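PDB 2W8D: processed glycerol phosphate lipoteichoic acid synthase 2, which belongs to the alkaline phosphatase superfamily and carries a sulfatase-like alpha/beta domain in which a magnesium ion is bound. Local coordinates for residues 35-40 with 233-238; 126-131 with 149-154; 155-160 with 176-181; 172-177 with 191-196. All coordinates share one frame; numbering follows the deposited sequence.

How the interactions relate
All four contacts lie within the sulfatase-like domain, on its large mixed sheet and the helices against it. Strands 33-39, 189-194, 125-130 and 150-152 follow one another in parallel across part of that sheet. Interaction 1 packs helix 219-244 on the first, interaction 4 packs helix 171-183 on the second, and interaction 2 pairs the last two. Interaction 3, more peripheral, secures the loop after strand 150-152 to helix 171-183. Along the chain, interactions 2, 3 and 4 fall inside the loop closed by interaction 1. Centres of 1 and 4 are about 7 Å apart, those of 1 and 2 about 15 Å; 1 and 4 are neighbouring parts of one core, and strand 33-39 leads to the magnesium ligand Glu40.

Interaction 1: residues 35-40 with 233-238; sequences IYVSLE and QSIEQF. With MG (magnesium ion), chain C.
Ile35, Val37 and Leu39 of sheet strand 33-39 pack against Ile235 and Phe238 of helix 219-244, the helix of a beta-alpha-beta crossover whose chain leaves strand 189-194 and returns as strand 251-257, with strand 33-39 lying between them. Helix and strand segments run antiparallel at 167°, their axes 11.5 Å apart. Val37 sits in the middle and uses both methyls. A chi1 of -176° turns CG1 away from the backbone N and toward Ile235 CD1, 4.1 Å off, and leaves CG2 3.8 Å from Phe238 CE2. Beta-branched residues suit this place because one short side chain can serve two helix residues. Ile35 offers its CG2 methyl to the edge of the Phe238 ring, near the ring plane and 3.9 Å from CE2. Leu39 reaches inward with its tip: CD2 lies 3.8 Å from Ile235 CD1, the two side chains crossing at about a right angle. All five residues are buried and the meeting surfaces are wholly apolar; Phe193 of the adjacent strand also meets the Phe238 ring. Just beyond the strand, Glu40 grips the magnesium ion with both carboxylate oxygens, OE1 at 2.2 Å and OE2 at 2.1 Å. Asp258, His259 and the phosphorylated Thr84 belong to the same site. A metal ligand set at the C-terminal end of a helix-covered parallel strand is characteristic of the alkaline phosphatase fold.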
loop_
_atom_site.group_PDB
_atom_site.type_symbol
_atom_site.label_atom_id
_atom_site.label_comp_id
_atom_site.label_asym_id
_atom_site.label_seq_id
_atom_site.Cartn_x
_atom_site.Cartn_y
_atom_site.Cartn_z
ATOM N N ILE A 35 -6.021 -9.636 5.488
ATOM C CA ILE A 35 -4.656 -9.581 5.992
ATOM C C ILE A 35 -3.866 -8.662 5.029
ATOM O O ILE A 35 -3.625 -9.012 3.875
ATOM C CB ILE A 35 -4.025 -11.010 6.031
ATOM C CG1 ILE A 35 -4.752 -11.936 7.028
ATOM C CG2 ILE A 35 -2.533 -10.944 6.340
ATOM C CD1 ILE A 35 -4.376 -13.431 6.920
ATOM N N TYR A 36 -3.485 -7.474 5.485
ATOM C CA TYR A 36 -2.656 -6.627 4.659
ATOM C C TYR A 36 -1.216 -6.915 5.026
ATOM O O TYR A 36 -0.908 -7.122 6.210
ATOM C CB TYR A 36 -2.938 -5.132 4.928
ATOM C CG TYR A 36 -4.015 -4.493 4.119
ATOM C CD1 TYR A 36 -5.343 -4.535 4.523
ATOM C CD2 TYR A 36 -3.699 -3.755 2.981
ATOM C CE1 TYR A 36 -6.353 -3.887 3.796
ATOM C CE2 TYR A 36 -4.698 -3.101 2.237
ATOM C CZ TYR A 36 -6.024 -3.184 2.660
ATOM O OH TYR A 36 -7.000 -2.551 1.931
ATOM N N VAL A 37 -0.339 -6.887 4.032
ATOM C CA VAL A 37 1.112 -6.919 4.239
ATOM C C VAL A 37 1.788 -5.783 3.493
ATOM O O VAL A 37 1.688 -5.695 2.278
ATOM C CB VAL A 37 1.770 -8.225 3.752
ATOM C CG1 VAL A 37 3.248 -8.201 4.097
ATOM C CG2 VAL A 37 1.044 -9.456 4.367
ATOM N N SER A 38 2.463 -4.913 4.233
ATOM C CA SER A 38 3.251 -3.850 3.662
ATOM C C SER A 38 4.661 -4.357 3.432
ATOM O O SER A 38 5.386 -4.640 4.387
ATOM C CB SER A 38 3.264 -2.654 4.627
ATOM O OG SER A 38 4.282 -1.722 4.305
ATOM N N LEU A 39 5.042 -4.459 2.155
ATOM C CA LEU A 39 6.351 -4.959 1.686
ATOM C C LEU A 39 7.323 -3.811 1.568
ATOM O O LEU A 39 7.326 -3.088 0.555
ATOM C CB LEU A 39 6.178 -5.587 0.315
ATOM C CG LEU A 39 5.156 -6.722 0.243
ATOM C CD1 LEU A 39 4.932 -7.184 -1.175
ATOM C CD2 LEU A 39 5.591 -7.901 1.107
ATOM N N GLU A 40 8.137 -3.623 2.596
ATOM C CA GLU A 40 9.000 -2.457 2.737
ATOM C C GLU A 40 9.897 -2.194 1.517
ATOM O O GLU A 40 10.680 -3.089 1.100
ATOM C CB GLU A 40 9.894 -2.651 3.977
ATOM C CG GLU A 40 10.747 -1.459 4.386
ATOM C CD GLU A 40 9.999 -0.131 4.399
ATOM O OE1 GLU A 40 9.033 0.037 5.199
ATOM O OE2 GLU A 40 10.380 0.751 3.586
ATOM N N GLN A 233 11.455 -14.768 0.997
ATOM C CA GLN A 233 11.395 -15.969 1.841
ATOM C C GLN A 233 10.451 -15.823 3.026
ATOM O O GLN A 233 9.770 -16.776 3.386
ATOM C CB GLN A 233 12.795 -16.378 2.292
ATOM C CG GLN A 233 13.703 -16.731 1.094
ATOM C CD GLN A 233 15.141 -17.087 1.479
ATOM O OE1 GLN A 233 15.692 -16.571 2.455
ATOM N NE2 GLN A 233 15.752 -17.977 0.703
ATOM N N SER A 234 10.410 -14.638 3.625
ATOM C CA SER A 234 9.535 -14.332 4.746
ATOM C C SER A 234 8.076 -14.421 4.348
ATOM O O SER A 234 7.268 -14.881 5.124
ATOM C CB SER A 234 9.785 -12.903 5.263
ATOM O OG SER A 234 11.134 -12.681 5.640
ATOM N N ILE A 235 7.729 -13.949 3.154
ATOM C CA ILE A 235 6.340 -13.987 2.696
ATOM C C ILE A 235 5.943 -15.443 2.440
ATOM O O ILE A 235 4.854 -15.875 2.843
ATOM C CB ILE A 235 6.104 -13.146 1.410
ATOM C CG1 ILE A 235 6.410 -11.665 1.664
ATOM C CG2 ILE A 235 4.672 -13.383 0.854
ATOM C CD1 ILE A 235 5.877 -11.157 3.008
ATOM N N GLU A 236 6.838 -16.177 1.783
ATOM C CA GLU A 236 6.690 -17.636 1.594
ATOM C C GLU A 236 6.394 -18.355 2.909
ATOM O O GLU A 236 5.403 -19.090 3.009
ATOM C CB GLU A 236 7.935 -18.250 0.909
ATOM C CG GLU A 236 7.920 -19.807 0.867
ATOM C CD GLU A 236 9.130 -20.435 0.177
ATOM O OE1 GLU A 236 10.208 -19.816 0.095
ATOM O OE2 GLU A 236 9.009 -21.598 -0.268
ATOM N N GLN A 237 7.223 -18.130 3.930
ATOM C CA GLN A 237 6.979 -18.770 5.241
ATOM C C GLN A 237 5.606 -18.347 5.787
ATOM O O GLN A 237 4.798 -19.191 6.137
ATOM C CB GLN A 237 8.116 -18.473 6.228
ATOM C CG GLN A 237 7.801 -18.736 7.699
ATOM C CD GLN A 237 8.372 -17.660 8.621
ATOM O OE1 GLN A 237 9.560 -17.354 8.551
ATOM N NE2 GLN A 237 7.518 -17.076 9.496
ATOM N N PHE A 238 5.322 -17.057 5.821
ATOM C CA PHE A 238 3.999 -16.555 6.238
ATOM C C PHE A 238 2.829 -17.268 5.536
ATOM O O PHE A 238 1.873 -17.713 6.196
ATOM C CB PHE A 238 3.926 -15.048 6.014
ATOM C CG PHE A 238 2.711 -14.383 6.588
ATOM C CD1 PHE A 238 2.293 -14.631 7.914
ATOM C CD2 PHE A 238 2.027 -13.426 5.838
ATOM C CE1 PHE A 238 1.174 -13.954 8.467
ATOM C CE2 PHE A 238 0.902 -12.722 6.389
ATOM C CZ PHE A 238 0.478 -12.992 7.716
HETATM MG MG MG C . 8.823 2.005 4.154
#

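Interaction 2: residues 126-131 with 149-154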
loop_
_atom_site.group_PDB
_atom_site.type_symbol
_atom_site.label_atom_id
_atom_site.label_comp_id
_atom_site.label_asym_id
_atom_site.label_seq_id
_atom_site.Cartn_x
_atom_site.Cartn_y
_atom_site.Cartn_z
ATOM N N SER A 126 -9.959 -5.514 14.448
ATOM C CA SER A 126 -8.800 -5.048 13.698
ATOM C C SER A 126 -7.547 -4.998 14.574
ATOM O O SER A 126 -7.629 -4.651 15.768
ATOM C CB SER A 126 -9.071 -3.699 12.989
ATOM O OG SER A 126 -9.635 -2.714 13.859
ATOM N N ALA A 127 -6.408 -5.377 13.987
ATOM C CA ALA A 127 -5.104 -5.344 14.675
ATOM C C ALA A 127 -3.947 -5.040 13.713
ATOM O O ALA A 127 -3.948 -5.513 12.580
ATOM C CB ALA A 127 -4.843 -6.679 15.391
ATOM N N THR A 128 -2.948 -4.273 14.171
ATOM C CA THR A 128 -1.710 -4.118 13.419
ATOM C C THR A 128 -0.613 -4.938 14.072
ATOM O O THR A 128 -0.578 -5.025 15.298
ATOM C CB THR A 128 -1.275 -2.655 13.399
ATOM O OG1 THR A 128 -2.288 -1.882 12.742
ATOM C CG2 THR A 128 0.073 -2.495 12.694
ATOM N N PHE A 129 0.273 -5.529 13.255
ATOM C CA PHE A 129 1.466 -6.212 13.745
ATOM C C PHE A 129 2.687 -5.482 13.247
ATOM O O PHE A 129 2.761 -5.115 12.081
ATOM C CB PHE A 129 1.497 -7.655 13.248
ATOM C CG PHE A 129 0.338 -8.471 13.725
ATOM C CD1 PHE A 129 0.476 -9.329 14.817
ATOM C CD2 PHE A 129 -0.912 -8.347 13.121
ATOM C CE1 PHE A 129 -0.601 -10.057 15.273
ATOM C CE2 PHE A 129 -2.005 -9.086 13.580
ATOM C CZ PHE A 129 -1.848 -9.937 14.655
ATOM N N HIS A 130 3.667 -5.275 14.100
ATOM C CA HIS A 130 4.862 -4.568 13.684
ATOM C C HIS A 130 5.936 -4.753 14.734
ATOM O O HIS A 130 5.669 -4.657 15.930
ATOM C CB HIS A 130 4.531 -3.101 13.528
ATOM C CG HIS A 130 5.651 -2.277 12.997
ATOM N ND1 HIS A 130 6.251 -2.530 11.781
ATOM C CD2 HIS A 130 6.276 -1.197 13.512
ATOM C CE1 HIS A 130 7.204 -1.641 11.575
ATOM N NE2 HIS A 130 7.233 -0.819 12.607
ATOM N N GLY A 131 7.152 -5.046 14.283
ATOM C CA GLY A 131 8.239 -5.395 15.196
ATOM C C GLY A 131 9.047 -4.207 15.668
ATOM O O GLY A 131 10.261 -4.288 15.710
ATOM N N ASP A 149 -8.472 -1.865 16.732
ATOM C CA ASP A 149 -8.735 -2.374 18.108
ATOM C C ASP A 149 -7.456 -2.755 18.811
ATOM O O ASP A 149 -7.364 -2.601 20.015
ATOM C CB ASP A 149 -9.657 -3.629 18.154
ATOM C CG ASP A 149 -11.019 -3.381 17.566
ATOM O OD1 ASP A 149 -11.749 -2.592 18.165
ATOM O OD2 ASP A 149 -11.347 -3.933 16.487
ATOM N N LYS A 150 -6.489 -3.298 18.073
ATOM C CA LYS A 150 -5.297 -3.840 18.720
ATOM C C LYS A 150 -3.989 -3.496 18.003
ATOM O O LYS A 150 -3.906 -3.503 16.777
ATOM C CB LYS A 150 -5.418 -5.358 18.879
ATOM C CG LYS A 150 -6.533 -5.866 19.805
ATOM C CD LYS A 150 -6.753 -7.337 19.502
ATOM C CE LYS A 150 -7.947 -7.950 20.219
ATOM N NZ LYS A 150 -7.731 -7.963 21.691
ATOM N N PHE A 151 -2.952 -3.213 18.783
ATOM C CA PHE A 151 -1.661 -2.914 18.212
ATOM C C PHE A 151 -0.599 -3.849 18.783
ATOM O O PHE A 151 -0.130 -3.646 19.871
ATOM C CB PHE A 151 -1.318 -1.420 18.444
ATOM C CG PHE A 151 -0.139 -0.918 17.632
ATOM C CD1 PHE A 151 0.645 -1.800 16.880
ATOM C CD2 PHE A 151 0.195 0.430 17.641
ATOM C CE1 PHE A 151 1.735 -1.348 16.125
ATOM C CE2 PHE A 151 1.304 0.904 16.886
ATOM C CZ PHE A 151 2.071 0.007 16.132
ATOM N N PHE A 152 -0.223 -4.886 18.035
ATOM C CA PHE A 152 0.847 -5.792 18.469
ATOM C C PHE A 152 2.202 -5.234 18.087
ATOM O O PHE A 152 2.752 -5.600 17.055
ATOM C CB PHE A 152 0.664 -7.207 17.897
ATOM C CG PHE A 152 -0.552 -7.921 18.430
ATOM C CD1 PHE A 152 -0.562 -8.440 19.713
ATOM C CD2 PHE A 152 -1.698 -8.042 17.654
ATOM C CE1 PHE A 152 -1.705 -9.090 20.242
ATOM C CE2 PHE A 152 -2.838 -8.685 18.155
ATOM C CZ PHE A 152 -2.845 -9.196 19.463
ATOM N N ASP A 153 2.748 -4.345 18.908
ATOM C CA ASP A 153 4.055 -3.777 18.595
ATOM C C ASP A 153 5.201 -4.646 19.161
ATOM O O ASP A 153 4.983 -5.812 19.559
ATOM C CB ASP A 153 4.162 -2.315 19.055
ATOM C CG ASP A 153 4.230 -2.190 20.566
ATOM O OD1 ASP A 153 4.097 -3.223 21.282
ATOM O OD2 ASP A 153 4.416 -1.050 21.041
ATOM N N SER A 154 6.408 -4.072 19.175
ATOM C CA SER A 154 7.623 -4.752 19.621
ATOM C C SER A 154 7.562 -5.307 21.041
ATOM O O SER A 154 8.335 -6.195 21.379
ATOM C CB SER A 154 8.884 -3.881 19.422
ATOM O OG SER A 154 8.927 -2.770 20.300
#
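Ser126 and Asp149 clasp each other reciprocally at the start of this parallel strand pair, each side chain accepting a hydrogen bond from the other residue's backbone. Ser126 N points at Asp149 OD2 over 2.9 Å, nearly straight at 167° and using the anti lone pair of the carboxylate. In return Asp149 N donates to Ser126 OG at 3.2 Å; with chi1 at 50°, OG stands between its own backbone N and carbonyl carbon, where it can receive that bond. The other carboxylate oxygen, Asp149 OD1, forms a salt bridge with Lys120. Regular parallel pairing follows: Lys150 N to Ser126 O, Thr128 N to Lys150 O, Phe152 N to Thr128 O at 2.8 Å, and His130 N to Phe152 O at 3.1 Å. One face of the pair carries Ala127, Phe129, Lys150 and Phe152. There the phenylalanine rings lie side by side, planes 18° apart but slid so that they barely overlap, with Phe152 CD2 over a face of Phe129 at 3.3 Å from CE1. On the other face Thr128 CG2 rests 4.0 Å from Phe151 CE1, and His130 CB comes to the edge of the same ring. Apolar rings suit faces that helices 139-145 and 171-183 pack against; Phe152 is only partly buried, and Lys150 can lead its ammonium away. Strand 125-130, helix 139-145 and strand 150-152 together form a classical beta-alpha-beta unit.

Interaction 3: residues 155-160 with 176-181; sequences AYYDMN and KESMPL
Glu177 OE1 is gripped twice where the loop after strand 150-152 meets helix 171-183. Asp158 N donates to it at 2.9 Å, the N-H...O angle being 160° and the oxygen met almost head on. A water donates to the same OE1 at 3.0 Å and also to Tyr156 O at 3.0 Å, so one carboxylate oxygen reaches Asp158 N directly and Tyr156 O through the water. A glutamate fits because its chain, extended beyond CG, spans from helix to loop. Tyr157, between Tyr156 and Asp158 in sequence, runs alongside Glu177 with its side chain heading the other way, its ring edge against Glu177 CB, which is 3.6 Å from CD1. The phenol then reaches Ser178: Tyr157 OH donates to Ser178 OG at 2.7 Å, with OG lying in the ring plane. Ser178 OG is bonded in turn to Phe174 O, one turn back in the helix, which fixes the hydroxyl for its buried tyrosine partner. Leu181 CD1 touches Tyr156 CB at 4.2 Å. Tyr157, Ser178 and Leu181 all also pack on Phe129, placing this side of the helix over strand 125-130, whereas selenomethionine Met179 and Lys176 reach helix 219-244.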
loop_
_atom_site.group_PDB
_atom_site.type_symbol
_atom_site.label_atom_id
_atom_site.label_comp_id
_atom_site.label_asym_id
_atom_site.label_seq_id
_atom_site.Cartn_x
_atom_site.Cartn_y
_atom_site.Cartn_z
ATOM N N ALA A 155 6.650 -4.818 21.869
ATOM C CA ALA A 155 6.513 -5.379 23.225
ATOM C C ALA A 155 6.090 -6.861 23.185
ATOM O O ALA A 155 6.305 -7.588 24.140
ATOM C CB ALA A 155 5.544 -4.544 24.090
ATOM N N TYR A 156 5.502 -7.304 22.078
ATOM C CA TYR A 156 4.984 -8.661 21.989
ATOM C C TYR A 156 5.923 -9.643 21.290
ATOM O O TYR A 156 5.575 -10.812 21.131
ATOM C CB TYR A 156 3.644 -8.676 21.272
ATOM C CG TYR A 156 2.509 -8.070 22.044
ATOM C CD1 TYR A 156 1.644 -8.869 22.807
ATOM C CD2 TYR A 156 2.272 -6.691 21.995
ATOM C CE1 TYR A 156 0.581 -8.300 23.523
ATOM C CE2 TYR A 156 1.223 -6.120 22.703
ATOM C CZ TYR A 156 0.383 -6.918 23.447
ATOM O OH TYR A 156 -0.648 -6.303 24.138
ATOM N N TYR A 157 7.095 -9.162 20.875
ATOM C CA TYR A 157 8.129 -9.990 20.276
ATOM C C TYR A 157 9.371 -10.074 21.159
ATOM O O TYR A 157 9.665 -9.155 21.900
ATOM C CB TYR A 157 8.469 -9.463 18.886
ATOM C CG TYR A 157 7.248 -9.376 17.996
ATOM C CD1 TYR A 157 6.891 -10.443 17.181
ATOM C CD2 TYR A 157 6.427 -8.240 18.005
ATOM C CE1 TYR A 157 5.770 -10.390 16.390
ATOM C CE2 TYR A 157 5.295 -8.174 17.206
ATOM C CZ TYR A 157 4.973 -9.257 16.408
ATOM O OH TYR A 157 3.860 -9.228 15.620
ATOM N N ASP A 158 10.053 -11.213 21.110
ATOM C CA ASP A 158 11.370 -11.416 21.715
ATOM C C ASP A 158 12.432 -10.582 20.976
ATOM O O ASP A 158 12.850 -10.929 19.861
ATOM C CB ASP A 158 11.728 -12.907 21.609
ATOM C CG ASP A 158 12.895 -13.313 22.508
ATOM O OD1 ASP A 158 13.391 -12.467 23.291
ATOM O OD2 ASP A 158 13.311 -14.500 22.445
HETATM N N MSE A 159 12.874 -9.489 21.594
HETATM C CA MSE A 159 13.775 -8.531 20.915
HETATM C C MSE A 159 15.266 -8.834 21.150
HETATM O O MSE A 159 16.050 -7.919 21.399
HETATM C CB MSE A 159 13.465 -7.073 21.327
HETATM C CG MSE A 159 12.096 -6.533 20.926
HETATM SE SE MSE A 159 11.909 -6.089 19.006
HETATM C CE MSE A 159 13.131 -4.533 18.850
ATOM N N ASN A 160 15.663 -10.100 21.058
ATOM C CA ASN A 160 17.047 -10.471 21.364
ATOM C C ASN A 160 18.075 -10.209 20.255
ATOM O O ASN A 160 17.730 -9.855 19.129
ATOM C CB ASN A 160 17.125 -11.926 21.851
ATOM C CG ASN A 160 16.729 -12.925 20.779
ATOM O OD1 ASN A 160 17.519 -13.247 19.892
ATOM N ND2 ASN A 160 15.504 -13.427 20.862
ATOM N N LYS A 176 6.893 -15.549 12.324
ATOM C CA LYS A 176 6.684 -16.732 13.140
ATOM C C LYS A 176 5.892 -16.421 14.401
ATOM O O LYS A 176 4.879 -17.057 14.686
ATOM C CB LYS A 176 8.031 -17.320 13.572
ATOM C CG LYS A 176 8.357 -18.704 13.021
ATOM C CD LYS A 176 7.275 -19.734 13.313
ATOM C CE LYS A 176 7.540 -20.976 12.449
ATOM N NZ LYS A 176 7.334 -20.696 10.999
ATOM N N GLU A 177 6.402 -15.441 15.148
ATOM C CA GLU A 177 5.848 -14.978 16.419
ATOM C C GLU A 177 4.443 -14.366 16.317
ATOM O O GLU A 177 3.648 -14.464 17.260
ATOM C CB GLU A 177 6.840 -14.032 17.108
ATOM C CG GLU A 177 7.873 -14.811 17.941
ATOM C CD GLU A 177 9.142 -14.021 18.240
ATOM O OE1 GLU A 177 9.122 -13.179 19.160
ATOM O OE2 GLU A 177 10.171 -14.275 17.580
ATOM N N SER A 178 4.133 -13.786 15.159
ATOM C CA SER A 178 2.799 -13.253 14.906
ATOM C C SER A 178 1.692 -14.311 14.777
ATOM O O SER A 178 0.524 -13.990 15.003
ATOM C CB SER A 178 2.791 -12.351 13.668
ATOM O OG SER A 178 3.686 -11.260 13.812
HETATM N N MSE A 179 2.044 -15.552 14.432
HETATM C CA MSE A 179 1.044 -16.621 14.250
HETATM C C MSE A 179 0.088 -16.820 15.433
HETATM O O MSE A 179 -1.115 -16.603 15.263
HETATM C CB MSE A 179 1.663 -17.947 13.780
HETATM C CG MSE A 179 2.396 -17.859 12.419
HETATM SE SE MSE A 179 1.626 -16.653 11.018
HETATM C CE MSE A 179 0.055 -17.709 10.504
ATOM N N PRO A 180 0.602 -17.178 16.636
ATOM C CA PRO A 180 -0.350 -17.369 17.759
ATOM C C PRO A 180 -1.116 -16.100 18.109
ATOM O O PRO A 180 -2.247 -16.158 18.562
ATOM C CB PRO A 180 0.540 -17.797 18.943
ATOM C CG PRO A 180 1.950 -17.481 18.523
ATOM C CD PRO A 180 1.986 -17.516 17.018
ATOM N N LEU A 181 -0.510 -14.946 17.874
ATOM C CA LEU A 181 -1.210 -13.722 18.136
ATOM C C LEU A 181 -2.358 -13.606 17.134
ATOM O O LEU A 181 -3.486 -13.307 17.497
ATOM C CB LEU A 181 -0.248 -12.540 18.083
ATOM C CG LEU A 181 0.921 -12.678 19.063
ATOM C CD1 LEU A 181 1.937 -11.607 18.764
ATOM C CD2 LEU A 181 0.465 -12.648 20.595
HETATM O O HOH W 1 6.596 -13.577 20.714
#

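Interaction 4: residues 172-177 with 191-196; sequences KPFFKE and TKFITL
Phe175 of helix 171-183 meets Phe193 of the sheet obliquely, planes at 32° and ring centres 5.9 Å apart, while its two faces are taken by other rings: Phe174 CE2 lies over one, toward the rim, and Phe238 stacks on the other. The helix belongs to a beta-alpha-beta crossover, leading from strand 150-152 past strand 125-130 to strand 189-194, against which its segment runs roughly antiparallel. Phe193 supplies the shared point of contact. Its CD1 is 3.7 Å from Phe175 CE1 and 3.8 Å from Phe174 CZ, placing one ring corner against both helix rings. Different first torsions bring the two neighbours together: Phe174 holds CG anti to its backbone N (chi1 157°), whereas Phe175 holds CG beside its N (chi1 -77°), and both converge on the same strand. Large apolar rings are long enough to bridge the 10.6 Å between the segment axes and fill the buried layer. Thr195 continues the contact beyond the strand with two different ends: OG1 is hydrogen-bonded to Ser38 O and Glu40 N, and methyl CG2 lies 3.7 Å from Phe175 CZ.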
loop_
_atom_site.group_PDB
_atom_site.type_symbol
_atom_site.label_atom_id
_atom_site.label_comp_id
_atom_site.label_asym_id
_atom_site.label_seq_id
_atom_site.Cartn_x
_atom_site.Cartn_y
_atom_site.Cartn_z
ATOM N N LYS A 172 11.511 -12.704 9.192
ATOM C CA LYS A 172 11.335 -14.149 9.467
ATOM C C LYS A 172 10.833 -14.486 10.875
ATOM O O LYS A 172 9.786 -15.103 10.980
ATOM C CB LYS A 172 12.553 -15.005 9.089
ATOM C CG LYS A 172 12.691 -15.248 7.569
ATOM C CD LYS A 172 13.845 -16.175 7.259
ATOM C CE LYS A 172 14.192 -16.163 5.787
ATOM N NZ LYS A 172 15.543 -16.804 5.543
ATOM N N PRO A 173 11.532 -14.045 11.947
ATOM C CA PRO A 173 10.961 -14.268 13.298
ATOM C C PRO A 173 9.731 -13.404 13.612
ATOM O O PRO A 173 8.884 -13.808 14.402
ATOM C CB PRO A 173 12.114 -13.929 14.249
ATOM C CG PRO A 173 13.039 -13.084 13.436
ATOM C CD PRO A 173 12.906 -13.524 12.015
ATOM N N PHE A 174 9.626 -12.227 12.998
ATOM C CA PHE A 174 8.443 -11.401 13.196
ATOM C C PHE A 174 7.211 -12.170 12.710
ATOM O O PHE A 174 6.229 -12.263 13.426
ATOM C CB PHE A 174 8.596 -10.038 12.510
ATOM C CG PHE A 174 7.304 -9.372 12.188
ATOM C CD1 PHE A 174 6.549 -8.781 13.178
ATOM C CD2 PHE A 174 6.838 -9.346 10.881
ATOM C CE1 PHE A 174 5.345 -8.159 12.874
ATOM C CE2 PHE A 174 5.632 -8.732 10.572
ATOM C CZ PHE A 174 4.889 -8.138 11.572
ATOM N N PHE A 175 7.276 -12.758 11.521
ATOM C CA PHE A 175 6.161 -13.578 11.032
ATOM C C PHE A 175 5.866 -14.863 11.825
ATOM O O PHE A 175 4.698 -15.216 11.985
ATOM C CB PHE A 175 6.297 -13.889 9.551
ATOM C CG PHE A 175 5.930 -12.753 8.655
ATOM C CD1 PHE A 175 4.667 -12.184 8.715
ATOM C CD2 PHE A 175 6.857 -12.257 7.713
ATOM C CE1 PHE A 175 4.328 -11.140 7.861
ATOM C CE2 PHE A 175 6.527 -11.249 6.869
ATOM C CZ PHE A 175 5.271 -10.657 6.942
ATOM N N LYS A 176 6.893 -15.549 12.324
ATOM C CA LYS A 176 6.684 -16.732 13.140
ATOM C C LYS A 176 5.892 -16.421 14.401
ATOM O O LYS A 176 4.879 -17.057 14.686
ATOM C CB LYS A 176 8.031 -17.320 13.572
ATOM C CG LYS A 176 8.357 -18.704 13.021
ATOM C CD LYS A 176 7.275 -19.734 13.313
ATOM C CE LYS A 176 7.540 -20.976 12.449
ATOM N NZ LYS A 176 7.334 -20.696 10.999
ATOM N N GLU A 177 6.402 -15.441 15.148
ATOM C CA GLU A 177 5.848 -14.978 16.419
ATOM C C GLU A 177 4.443 -14.366 16.317
ATOM O O GLU A 177 3.648 -14.464 17.260
ATOM C CB GLU A 177 6.840 -14.032 17.108
ATOM C CG GLU A 177 7.873 -14.811 17.941
ATOM C CD GLU A 177 9.142 -14.021 18.240
ATOM O OE1 GLU A 177 9.122 -13.179 19.160
ATOM O OE2 GLU A 177 10.171 -14.275 17.580
ATOM N N THR A 191 -6.413 -7.099 9.514
ATOM C CA THR A 191 -5.075 -7.043 10.113
ATOM C C THR A 191 -4.033 -6.490 9.170
ATOM O O THR A 191 -4.161 -6.645 7.949
ATOM C CB THR A 191 -4.574 -8.431 10.559
ATOM O OG1 THR A 191 -4.711 -9.363 9.481
ATOM C CG2 THR A 191 -5.376 -8.911 11.715
ATOM N N LYS A 192 -3.017 -5.838 9.748
ATOM C CA LYS A 192 -1.939 -5.219 8.993
ATOM C C LYS A 192 -0.606 -5.720 9.496
ATOM O O LYS A 192 -0.319 -5.600 10.696
ATOM C CB LYS A 192 -1.956 -3.687 9.136
ATOM C CG LYS A 192 -3.140 -2.959 8.474
ATOM C CD LYS A 192 -3.632 -1.763 9.358
ATOM C CE LYS A 192 -2.506 -0.821 9.705
ATOM N NZ LYS A 192 -1.813 -0.360 8.446
ATOM N N PHE A 193 0.207 -6.257 8.580
ATOM C CA PHE A 193 1.572 -6.642 8.896
ATOM C C PHE A 193 2.587 -5.694 8.252
ATOM O O PHE A 193 2.700 -5.617 7.015
ATOM C CB PHE A 193 1.816 -8.079 8.436
ATOM C CG PHE A 193 1.108 -9.113 9.275
ATOM C CD1 PHE A 193 1.798 -9.828 10.229
ATOM C CD2 PHE A 193 -0.251 -9.359 9.109
ATOM C CE1 PHE A 193 1.137 -10.782 11.014
ATOM C CE2 PHE A 193 -0.898 -10.296 9.852
ATOM C CZ PHE A 193 -0.213 -11.028 10.819
ATOM N N ILE A 194 3.303 -4.938 9.079
ATOM C CA ILE A 194 4.261 -3.965 8.549
ATOM C C ILE A 194 5.678 -4.523 8.666
ATOM O O ILE A 194 6.234 -4.593 9.770
ATOM C CB ILE A 194 4.170 -2.580 9.257
ATOM C CG1 ILE A 194 2.705 -2.156 9.511
ATOM C CG2 ILE A 194 5.035 -1.493 8.469
ATOM C CD1 ILE A 194 1.853 -1.910 8.263
ATOM N N THR A 195 6.242 -4.944 7.533
ATOM C CA THR A 195 7.579 -5.537 7.503
ATOM C C THR A 195 8.601 -4.434 7.717
ATOM O O THR A 195 8.282 -3.280 7.526
ATOM C CB THR A 195 7.864 -6.317 6.176
ATOM O OG1 THR A 195 7.886 -5.426 5.027
ATOM C CG2 THR A 195 6.817 -7.398 5.986
ATOM N N LEU A 196 9.829 -4.817 8.062
ATOM C CA LEU A 196 10.930 -3.925 8.447
ATOM C C LEU A 196 12.265 -4.152 7.743
ATOM O O LEU A 196 13.070 -3.208 7.641
ATOM C CB LEU A 196 11.234 -4.128 9.934
ATOM C CG LEU A 196 10.417 -3.228 10.847
ATOM C CD1 LEU A 196 10.696 -3.518 12.303
ATOM C CD2 LEU A 196 10.636 -1.736 10.477
#